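Local coordinates for fatty acid synthase 1, isoform A (PDB 6FN6), which probably catalyses de novo synthesis of long-chain saturated fatty acids from acetyl-CoA and malonyl-CoA with NADPH, this chain being its modifying region of dehydratase, enoylreductase and ketoreductase, at residues L63-A68 and T194-A199; G88-C93 and G102-P107; E189-T194 and L244-A249; R198-P203 and E240-K245. One frame throughout, in Å; residues are numbered along the deposited sequence.

Contact 1 of 4, residues L63-A68 and T194-A199; sequences LVFHRA and TRIERA
Phe-65 brings an edge of its ring to the side chain of Ile-196: CE2 lies 3.8 Å from Ile-196 CD1, and Ile-196 CG1 sits in the ring plane beside the same edge. The ring gets there because CG is anti to the carbonyl carbon (chi1 -53°), which sends it back toward residue 63. On the same strand face Leu-63 runs alongside Ile-196 and points the same way, with 4.1 Å between Leu-63 CB and Ile-196 CB. Met-38 of helix 34-48 touches both Leu-63 and Phe-65, covering this apolar face. On the other face, Val-64 and Arg-195 lie side by side, Val-64 CG2 meeting the aliphatic part of the arginine at CG, 4.0 Å away.

The antiparallel backbones are joined by three hydrogen bonds. Leu-63 N gives to Ile-196 O (2.9 Å), Ile-196 N gives to Leu-63 O (3.0 Å), and Phe-65 N reaches Thr-194 O (2.9 Å) almost straight, at 175° about its hydrogen. Arg-195 CA adds a C-H...O contact to Leu-63 O. On its other edge the strand carries a classic beta bulge, Thr-194 and Arg-195 both facing Lys-245.

Strand 58-65 belongs to the predicted N-terminal hotdog region and strand 191-201 to the predicted C-terminal one, so main-chain bonds plus a one-sided apolar layer knit the two halves of the dehydratase together, leaving the other face to mixed aliphatic and charged groups.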
# COMPACT_ATOMS: atom_id res chain seq x y z
N LEU A 63 -1.89 6.46 14.33
CA LEU A 63 -2.62 7.70 14.51
C LEU A 63 -2.31 8.67 13.38
O LEU A 63 -1.15 8.94 13.08
CB LEU A 63 -2.28 8.33 15.86
CG LEU A 63 -2.90 7.66 17.09
CD1 LEU A 63 -2.19 8.08 18.35
CD2 LEU A 63 -4.38 8.01 17.18
N VAL A 64 -3.36 9.19 12.76
CA VAL A 64 -3.21 10.19 11.71
C VAL A 64 -4.06 11.40 12.05
O VAL A 64 -5.27 11.28 12.28
CB VAL A 64 -3.60 9.62 10.33
CG1 VAL A 64 -3.39 10.68 9.25
CG2 VAL A 64 -2.80 8.37 10.01
N PHE A 65 -3.43 12.57 12.07
CA PHE A 65 -4.15 13.81 12.29
C PHE A 65 -4.30 14.52 10.95
O PHE A 65 -3.40 15.21 10.48
CB PHE A 65 -3.40 14.66 13.32
CG PHE A 65 -3.10 13.91 14.60
CD1 PHE A 65 -4.06 13.80 15.59
CD2 PHE A 65 -1.88 13.30 14.79
CE1 PHE A 65 -3.80 13.11 16.76
CE2 PHE A 65 -1.61 12.60 15.96
CZ PHE A 65 -2.57 12.51 16.94
N HIS A 66 -5.46 14.33 10.33
CA HIS A 66 -5.68 14.71 8.94
C HIS A 66 -5.79 16.22 8.73
O HIS A 66 -5.40 16.73 7.68
CB HIS A 66 -6.94 14.02 8.41
CG HIS A 66 -6.84 12.53 8.43
ND1 HIS A 66 -6.37 11.80 7.35
CD2 HIS A 66 -7.14 11.62 9.39
CE1 HIS A 66 -6.39 10.51 7.65
NE2 HIS A 66 -6.85 10.38 8.88
N ARG A 67 -6.33 16.93 9.72
CA ARG A 67 -6.46 18.38 9.61
C ARG A 67 -6.55 19.00 11.00
O ARG A 67 -6.89 18.32 11.97
CB ARG A 67 -7.68 18.77 8.78
CG ARG A 67 -9.02 18.27 9.32
CD ARG A 67 -10.17 18.91 8.57
NE ARG A 67 -11.47 18.69 9.21
CZ ARG A 67 -11.89 19.33 10.30
NH1 ARG A 67 -11.12 20.25 10.87
NH2 ARG A 67 -13.08 19.06 10.80
N ALA A 68 -6.27 20.29 11.08
CA ALA A 68 -6.35 21.01 12.35
C ALA A 68 -7.78 21.43 12.64
O ALA A 68 -8.56 21.69 11.73
CB ALA A 68 -5.44 22.22 12.33
N THR A 194 1.57 15.15 12.55
CA THR A 194 0.91 14.53 11.40
C THR A 194 0.54 13.09 11.71
O THR A 194 -0.59 12.66 11.48
CB THR A 194 1.80 14.56 10.15
OG1 THR A 194 2.09 15.92 9.79
CG2 THR A 194 1.13 13.86 8.97
N ARG A 195 1.50 12.35 12.26
CA ARG A 195 1.31 10.94 12.55
C ARG A 195 1.97 10.54 13.85
O ARG A 195 2.93 11.18 14.30
CB ARG A 195 1.86 10.08 11.41
CG ARG A 195 0.87 9.83 10.28
CD ARG A 195 1.51 9.02 9.16
NE ARG A 195 2.30 9.87 8.26
CZ ARG A 195 3.60 9.70 8.00
NH1 ARG A 195 4.29 8.72 8.56
NH2 ARG A 195 4.20 10.54 7.16
N ILE A 196 1.44 9.49 14.47
CA ILE A 196 2.09 8.83 15.59
C ILE A 196 1.90 7.33 15.37
O ILE A 196 0.77 6.85 15.31
CB ILE A 196 1.53 9.28 16.95
CG1 ILE A 196 1.62 10.80 17.08
CG2 ILE A 196 2.31 8.61 18.08
CD1 ILE A 196 1.03 11.35 18.37
N GLU A 197 3.01 6.61 15.24
CA GLU A 197 2.96 5.18 14.95
C GLU A 197 2.36 4.40 16.11
O GLU A 197 1.49 3.55 15.91
CB GLU A 197 4.36 4.65 14.62
CG GLU A 197 4.40 3.17 14.28
CD GLU A 197 5.07 2.34 15.36
OE1 GLU A 197 6.20 2.69 15.77
OE2 GLU A 197 4.47 1.33 15.79
N ARG A 198 2.83 4.69 17.32
CA ARG A 198 2.35 3.97 18.50
C ARG A 198 2.33 4.85 19.74
O ARG A 198 3.26 5.62 19.99
CB ARG A 198 3.23 2.74 18.74
CG ARG A 198 2.63 1.70 19.66
CD ARG A 198 3.61 0.57 19.92
NE ARG A 198 2.94 -0.68 20.28
CZ ARG A 198 2.51 -1.58 19.40
NH1 ARG A 198 2.67 -1.39 18.10
NH2 ARG A 198 1.90 -2.69 19.83
N ALA A 199 1.26 4.74 20.51
CA ALA A 199 1.12 5.47 21.76
C ALA A 199 0.64 4.53 22.86
O ALA A 199 -0.53 4.15 22.89
CB ALA A 199 0.15 6.63 21.59

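Contact 2 of 4, residues G88-C93 and G102-P107; sequences GAFEIC and GKITIP
Gly-88 opens the pairing with its carbonyl: Ile-104 N gives a hydrogen bond of 3.2 Å to Gly-88 O, coming from above the carbonyl plane instead of along it. The positive phi of Gly-88 (91°) suits a residue without a side chain, and Ile-104 CG2 rests 3.7 Å from Gly-88 O. Ala-89 follows as the non-hydrogen-bonded partner of Lys-103, their CA atoms 4.3 Å apart, and Ala-89 CA makes a C-H...O contact with Gly-102 O.

Phe-90 carries most of the side-chain contact. Its amide gives a nearly straight hydrogen bond to Gly-102 O, 2.8 Å long, while the return bond from Gly-102 N to Phe-90 O is weak. CG sits between the backbone N and the carbonyl carbon (chi1 74°), which folds the ring over the neighbouring strand: Phe-90 CE2 lies 3.4 Å from Gly-102 C, and one ring face is turned to Gly-102 N. Where Gly-102 has no side chain, the ring can lie against the bare main chain. Farther along, Phe-90 CD2 meets Ile-104 CG2 at 3.9 Å. Ala-41 and Phe-45 of helix 34-48 cover Phe-90 and Ile-104 respectively. Beyond the pairing, Glu-91 OE1 is hydrogen-bonded to Thr-87 OG1 of the second subunit.

Strands 89-93 and 98-105 form a beta hairpin whose apolar face packs on helix 34-48, as in a hotdog fold, where the curved sheet wraps around a long helix; here it is the predicted N-terminal one of the dehydratase.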
# COMPACT_ATOMS: atom_id res chain seq x y z
N GLY A 88 -10.73 -2.77 15.27
CA GLY A 88 -10.39 -1.80 16.30
C GLY A 88 -10.08 -0.42 15.75
O GLY A 88 -9.71 0.49 16.50
N ALA A 89 -10.22 -0.26 14.44
CA ALA A 89 -10.00 1.04 13.81
C ALA A 89 -11.07 2.02 14.29
O ALA A 89 -12.23 1.65 14.44
CB ALA A 89 -10.04 0.91 12.29
N PHE A 90 -10.66 3.26 14.53
CA PHE A 90 -11.59 4.30 14.95
C PHE A 90 -11.43 5.55 14.10
O PHE A 90 -10.45 5.69 13.37
CB PHE A 90 -11.39 4.63 16.44
CG PHE A 90 -10.16 5.44 16.72
CD1 PHE A 90 -10.21 6.83 16.72
CD2 PHE A 90 -8.95 4.82 16.99
CE1 PHE A 90 -9.08 7.58 16.98
CE2 PHE A 90 -7.82 5.57 17.25
CZ PHE A 90 -7.88 6.94 17.25
N GLU A 91 -12.41 6.44 14.19
CA GLU A 91 -12.38 7.70 13.47
C GLU A 91 -13.05 8.81 14.27
O GLU A 91 -14.04 8.58 14.97
CB GLU A 91 -13.06 7.57 12.11
CG GLU A 91 -12.10 7.26 10.98
CD GLU A 91 -12.76 7.29 9.62
OE1 GLU A 91 -12.13 6.84 8.64
OE2 GLU A 91 -13.91 7.78 9.53
N ILE A 92 -12.50 10.02 14.17
CA ILE A 92 -13.11 11.19 14.79
C ILE A 92 -13.45 12.22 13.72
O ILE A 92 -12.58 12.64 12.95
CB ILE A 92 -12.19 11.78 15.88
CG1 ILE A 92 -11.95 10.75 16.98
CG2 ILE A 92 -12.80 13.04 16.48
CD1 ILE A 92 -10.84 11.12 17.95
N CYS A 93 -14.72 12.60 13.67
CA CYS A 93 -15.21 13.62 12.75
C CYS A 93 -15.67 14.84 13.54
O CYS A 93 -16.10 14.72 14.69
CB CYS A 93 -16.36 13.08 11.90
SG CYS A 93 -15.86 11.74 10.78
N GLY A 102 -7.16 6.08 13.35
CA GLY A 102 -6.15 5.22 13.94
C GLY A 102 -6.73 3.92 14.46
O GLY A 102 -7.87 3.57 14.14
N LYS A 103 -5.95 3.21 15.26
CA LYS A 103 -6.36 1.93 15.82
C LYS A 103 -6.18 1.95 17.33
O LYS A 103 -5.23 2.55 17.83
CB LYS A 103 -5.55 0.79 15.19
CG LYS A 103 -5.78 -0.58 15.81
CD LYS A 103 -4.92 -1.63 15.14
CE LYS A 103 -5.00 -2.97 15.87
NZ LYS A 103 -4.19 -4.02 15.21
N ILE A 104 -7.08 1.30 18.05
CA ILE A 104 -7.01 1.26 19.51
C ILE A 104 -7.44 -0.11 20.02
O ILE A 104 -8.47 -0.65 19.62
CB ILE A 104 -7.87 2.37 20.14
CG1 ILE A 104 -7.63 2.44 21.65
CG2 ILE A 104 -9.36 2.15 19.84
CD1 ILE A 104 -8.19 3.68 22.30
N THR A 105 -6.63 -0.68 20.91
CA THR A 105 -6.92 -1.98 21.49
C THR A 105 -6.49 -2.05 22.96
O THR A 105 -5.52 -1.41 23.35
CB THR A 105 -6.22 -3.12 20.72
OG1 THR A 105 -4.80 -2.89 20.72
CG2 THR A 105 -6.72 -3.19 19.29
N ILE A 106 -7.22 -2.82 23.75
CA ILE A 106 -6.86 -3.07 25.14
C ILE A 106 -5.92 -4.26 25.19
O ILE A 106 -6.32 -5.38 24.88
CB ILE A 106 -8.11 -3.29 26.02
CG1 ILE A 106 -8.94 -2.01 26.08
CG2 ILE A 106 -7.71 -3.74 27.42
CD1 ILE A 106 -10.30 -2.18 26.71
N PRO A 107 -4.65 -4.04 25.58
CA PRO A 107 -3.64 -5.11 25.51
C PRO A 107 -3.81 -6.19 26.57
O PRO A 107 -4.45 -5.97 27.61
CB PRO A 107 -2.33 -4.36 25.73
CG PRO A 107 -2.70 -3.20 26.57
CD PRO A 107 -4.07 -2.79 26.12

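Contact 3 of 4, residues E189-T194 and L244-A249; sequences ELYLPT and LKANLA
Thr-194 N gives a hydrogen bond to Lys-245 O, 2.6 Å long and in the carbonyl plane, the shortest polar link between 189-194 and 244-249. The same threonine also uses its hydroxyl: OG1, anti to the carbonyl carbon (chi1 -61°), gives to Asn-247 OD1 at 2.7 Å. That donor approaches the amide oxygen from the side, with a C=O...donor angle of 105°, and is tilted from the amide plane. The two side chains cross at an angle, and the hydroxyl bond to OD1 is consistent with the threonine fixing the turn of the asparagine amide.

Leu-192 and Asn-247 form an antiparallel hydrogen-bonded pair, with bonds of 3.0 Å from Leu-192 N to Asn-247 O and from Asn-247 N to Leu-192 O. Ala-249 N continues the pattern to Leu-190 O. Beside these, Tyr-191 and Leu-248 form a non-hydrogen-bonded pair with both side chains on one face, and Leu-248 CD1 stands over the tyrosine ring face, 3.5 Å from its centroid and only 13° off the normal, a CH-pi contact. Lys-185 makes a cation-pi contact with that same ring. Glu-189 CB packs on Leu-248 CD1 as well. On the other strand face Leu-192 CD1 meets Ala-249 CB at 3.6 Å, and Ile-26 of strand 24-26 touches Leu-192.

Two neighbouring antiparallel strands of the predicted C-terminal hotdog region meet here, beside the dehydratase site: the side chain of Leu-192 is about 6 Å from that of His-24, the predicted proton acceptor, and that of Pro-193 is about 6 Å from that of Asp-175, the predicted proton donor.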
# COMPACT_ATOMS: atom_id res chain seq x y z
N GLU A 189 10.89 26.59 13.01
CA GLU A 189 9.65 26.94 12.33
C GLU A 189 8.48 26.22 12.99
O GLU A 189 8.67 25.40 13.90
CB GLU A 189 9.73 26.57 10.85
CG GLU A 189 10.71 27.42 10.04
CD GLU A 189 10.35 28.89 10.03
OE1 GLU A 189 11.26 29.72 9.82
OE2 GLU A 189 9.15 29.22 10.22
N LEU A 190 7.27 26.51 12.54
CA LEU A 190 6.07 25.94 13.14
C LEU A 190 5.81 24.53 12.61
O LEU A 190 5.61 24.33 11.42
CB LEU A 190 4.86 26.84 12.88
CG LEU A 190 3.54 26.40 13.53
CD1 LEU A 190 3.65 26.39 15.04
CD2 LEU A 190 2.40 27.31 13.09
N TYR A 191 5.83 23.56 13.52
CA TYR A 191 5.53 22.17 13.20
C TYR A 191 4.25 21.72 13.91
O TYR A 191 4.05 22.04 15.08
CB TYR A 191 6.67 21.25 13.62
CG TYR A 191 7.86 21.21 12.69
CD1 TYR A 191 7.83 20.44 11.53
CD2 TYR A 191 9.01 21.93 12.97
CE1 TYR A 191 8.92 20.40 10.68
CE2 TYR A 191 10.10 21.89 12.13
CZ TYR A 191 10.05 21.12 10.99
OH TYR A 191 11.14 21.08 10.14
N LEU A 192 3.41 20.98 13.20
CA LEU A 192 2.21 20.39 13.79
C LEU A 192 2.22 18.88 13.57
O LEU A 192 2.64 18.40 12.52
CB LEU A 192 0.95 21.01 13.19
CG LEU A 192 0.65 22.47 13.54
CD1 LEU A 192 -0.50 22.99 12.72
CD2 LEU A 192 0.34 22.60 15.03
N PRO A 193 1.77 18.11 14.58
CA PRO A 193 1.77 16.65 14.45
C PRO A 193 1.01 16.15 13.23
O PRO A 193 -0.07 16.66 12.93
CB PRO A 193 1.09 16.18 15.74
CG PRO A 193 1.30 17.27 16.71
CD PRO A 193 1.27 18.54 15.90
N THR A 194 1.57 15.15 12.55
CA THR A 194 0.91 14.53 11.40
C THR A 194 0.54 13.09 11.71
O THR A 194 -0.59 12.66 11.48
CB THR A 194 1.80 14.56 10.15
OG1 THR A 194 2.09 15.92 9.79
CG2 THR A 194 1.13 13.86 8.97
N LEU A 244 6.87 9.57 16.00
CA LEU A 244 6.19 10.84 15.81
C LEU A 244 6.62 11.51 14.50
O LEU A 244 7.80 11.56 14.18
CB LEU A 244 6.46 11.78 17.00
CG LEU A 244 5.89 13.19 16.89
CD1 LEU A 244 4.38 13.17 16.70
CD2 LEU A 244 6.25 14.00 18.13
N LYS A 245 5.64 11.97 13.73
CA LYS A 245 5.90 12.71 12.50
C LYS A 245 5.20 14.06 12.54
O LYS A 245 3.99 14.15 12.74
CB LYS A 245 5.42 11.92 11.27
CG LYS A 245 6.08 10.57 11.07
CD LYS A 245 7.43 10.69 10.36
CE LYS A 245 7.89 9.34 9.83
NZ LYS A 245 8.10 8.34 10.92
N ALA A 246 5.97 15.13 12.36
CA ALA A 246 5.41 16.48 12.31
C ALA A 246 5.69 17.13 10.97
O ALA A 246 6.80 17.03 10.44
CB ALA A 246 5.97 17.33 13.45
N ASN A 247 4.68 17.80 10.42
CA ASN A 247 4.84 18.52 9.17
C ASN A 247 4.79 20.02 9.39
O ASN A 247 4.09 20.51 10.28
CB ASN A 247 3.75 18.11 8.17
CG ASN A 247 4.12 16.87 7.40
OD1 ASN A 247 4.11 15.76 7.95
ND2 ASN A 247 4.45 17.03 6.13
N LEU A 248 5.55 20.74 8.57
CA LEU A 248 5.59 22.19 8.63
C LEU A 248 4.23 22.75 8.26
O LEU A 248 3.64 22.35 7.25
CB LEU A 248 6.67 22.71 7.69
CG LEU A 248 7.51 23.90 8.15
CD1 LEU A 248 8.17 23.62 9.48
CD2 LEU A 248 8.57 24.21 7.11
N ALA A 249 3.73 23.69 9.06
CA ALA A 249 2.40 24.25 8.85
C ALA A 249 2.45 25.65 8.23
O ALA A 249 3.47 26.33 8.30
CB ALA A 249 1.64 24.29 10.17

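Contact 4 of 4, residues R198-P203 and E240-K245; sequences RAVINP and ELRGLK
Strands 198-201 and 240-242 run antiparallel, 172° between their directions and 4.7 Å between their axes at closest, with Arg-198/Arg-242 and Val-200/Glu-240 as hydrogen-bonded pairs around the non-hydrogen-bonded pair Ala-199/Leu-241. The hydrogen bonds from Arg-242 N to Arg-198 O and from Val-200 N to Glu-240 O are both 2.8 Å long.

On the face of the charged residues, Arg-198 and Arg-242 extend side by side in the same direction. Arg-198 CD lies over the centre of the Arg-242 guanidinium, 3.5 Å from Arg-242 CZ, and the two guanidinium planes are turned 32° from each other. Arg-242 is held in place from its own strand: NE gives a hydrogen bond of 2.9 Å to Glu-240 OE2, part of a salt bridge, and NH2 adds a weak one to the same oxygen. The extended chain of Glu-240, its CG anti to the backbone N (chi1 -168°), carries the carboxylate out to this point, and its OE1 goes on to Lys-235 and Leu-115 N. Arg-198 forms salt bridges with Glu-61 and Glu-113. Val-200 CB packs on Glu-240 CB at 4.1 Å.

On the opposite face, Leu-241 CD2 meets Ala-199 CB at 3.5 Å; Met-38 of helix 34-48 and Met-177 of helix 170-183 cover that side.

The sheet is therefore divided in character: hydrocarbon against the helices, and on the other side arginines and carboxylates arranged so that each arginine has a carboxylate partner, which probably offsets the closeness of the two guanidinium groups.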
# COMPACT_ATOMS: atom_id res chain seq x y z
N ARG A 198 2.83 4.69 17.32
CA ARG A 198 2.35 3.97 18.50
C ARG A 198 2.33 4.85 19.74
O ARG A 198 3.26 5.62 19.99
CB ARG A 198 3.23 2.74 18.74
CG ARG A 198 2.63 1.70 19.66
CD ARG A 198 3.61 0.57 19.92
NE ARG A 198 2.94 -0.68 20.28
CZ ARG A 198 2.51 -1.58 19.40
NH1 ARG A 198 2.67 -1.39 18.10
NH2 ARG A 198 1.90 -2.69 19.83
N ALA A 199 1.26 4.74 20.51
CA ALA A 199 1.12 5.47 21.76
C ALA A 199 0.64 4.53 22.86
O ALA A 199 -0.53 4.15 22.89
CB ALA A 199 0.15 6.63 21.59
N VAL A 200 1.54 4.17 23.76
CA VAL A 200 1.22 3.28 24.86
C VAL A 200 0.87 4.10 26.10
O VAL A 200 1.67 4.92 26.55
CB VAL A 200 2.37 2.30 25.16
CG1 VAL A 200 1.95 1.29 26.21
CG2 VAL A 200 2.82 1.61 23.89
N ILE A 201 -0.33 3.87 26.63
CA ILE A 201 -0.78 4.59 27.82
C ILE A 201 -1.01 3.60 28.95
O ILE A 201 -1.78 2.65 28.83
CB ILE A 201 -2.06 5.40 27.52
CG1 ILE A 201 -1.83 6.31 26.31
CG2 ILE A 201 -2.46 6.22 28.74
CD1 ILE A 201 -3.08 7.02 25.83
N ASN A 202 -0.32 3.84 30.07
CA ASN A 202 -0.37 2.96 31.23
C ASN A 202 -0.79 3.76 32.47
O ASN A 202 0.07 4.25 33.21
CB ASN A 202 1.00 2.30 31.46
CG ASN A 202 0.95 1.20 32.49
OD1 ASN A 202 0.04 1.14 33.32
ND2 ASN A 202 1.95 0.32 32.46
N PRO A 203 -2.10 3.88 32.70
CA PRO A 203 -2.59 4.73 33.80
C PRO A 203 -2.15 4.26 35.18
O PRO A 203 -1.79 5.09 36.02
CB PRO A 203 -4.12 4.64 33.67
CG PRO A 203 -4.38 4.05 32.33
CD PRO A 203 -3.20 3.21 32.00
N GLU A 240 4.06 6.48 26.46
CA GLU A 240 5.18 6.17 25.58
C GLU A 240 4.78 6.40 24.12
O GLU A 240 3.85 5.76 23.62
CB GLU A 240 5.63 4.72 25.79
CG GLU A 240 6.96 4.39 25.14
CD GLU A 240 7.32 2.92 25.29
OE1 GLU A 240 7.73 2.51 26.39
OE2 GLU A 240 7.20 2.18 24.29
N LEU A 241 5.47 7.31 23.45
CA LEU A 241 5.12 7.69 22.08
C LEU A 241 6.22 7.33 21.09
O LEU A 241 7.35 7.78 21.21
CB LEU A 241 4.83 9.19 22.02
CG LEU A 241 3.73 9.69 22.97
CD1 LEU A 241 3.62 11.20 22.93
CD2 LEU A 241 2.38 9.05 22.64
N ARG A 242 5.87 6.49 20.11
CA ARG A 242 6.84 6.04 19.11
C ARG A 242 6.49 6.58 17.72
O ARG A 242 5.32 6.75 17.38
CB ARG A 242 6.87 4.51 19.06
CG ARG A 242 6.95 3.83 20.42
CD ARG A 242 7.08 2.33 20.27
NE ARG A 242 6.72 1.62 21.50
CZ ARG A 242 6.71 0.29 21.62
NH1 ARG A 242 7.03 -0.47 20.59
NH2 ARG A 242 6.37 -0.27 22.77
N GLY A 243 7.52 6.86 16.93
CA GLY A 243 7.34 7.23 15.54
C GLY A 243 6.54 8.50 15.29
O GLY A 243 5.63 8.51 14.46
N LEU A 244 6.87 9.57 16.00
CA LEU A 244 6.19 10.84 15.81
C LEU A 244 6.62 11.51 14.50
O LEU A 244 7.80 11.56 14.18
CB LEU A 244 6.46 11.78 17.00
CG LEU A 244 5.89 13.19 16.89
CD1 LEU A 244 4.38 13.17 16.70
CD2 LEU A 244 6.25 14.00 18.13
N LYS A 245 5.64 11.97 13.73
CA LYS A 245 5.90 12.71 12.50
C LYS A 245 5.20 14.06 12.54
O LYS A 245 3.99 14.15 12.74
CB LYS A 245 5.42 11.92 11.27
CG LYS A 245 6.08 10.57 11.07
CD LYS A 245 7.43 10.69 10.36
CE LYS A 245 7.89 9.34 9.83
NZ LYS A 245 8.10 8.34 10.92

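Overall arrangement
All four contacts lie in the dehydratase part of the chain, whose two predicted hotdog regions meet at contact 1. Contact 2 belongs to the N-terminal side, about 12 Å from contact 1 between centres, and joins it by packing of Leu-63 CD2 on Phe-90 CZ (3.7 Å). Contacts 3 and 4, about 17 Å apart between centres, pair the same two strands, 191-201 and 239-248, at different points; contact 1 engages strand 191-201 along its other edge, and Arg-195 O and Lys-245 N (2.9 Å) link it to contact 3. The predicted catalytic residues sit nearest contact 3; side chains of contacts 1 and 4 come within about 9 Å of that of Asp-175, whereas contact 2 is remote.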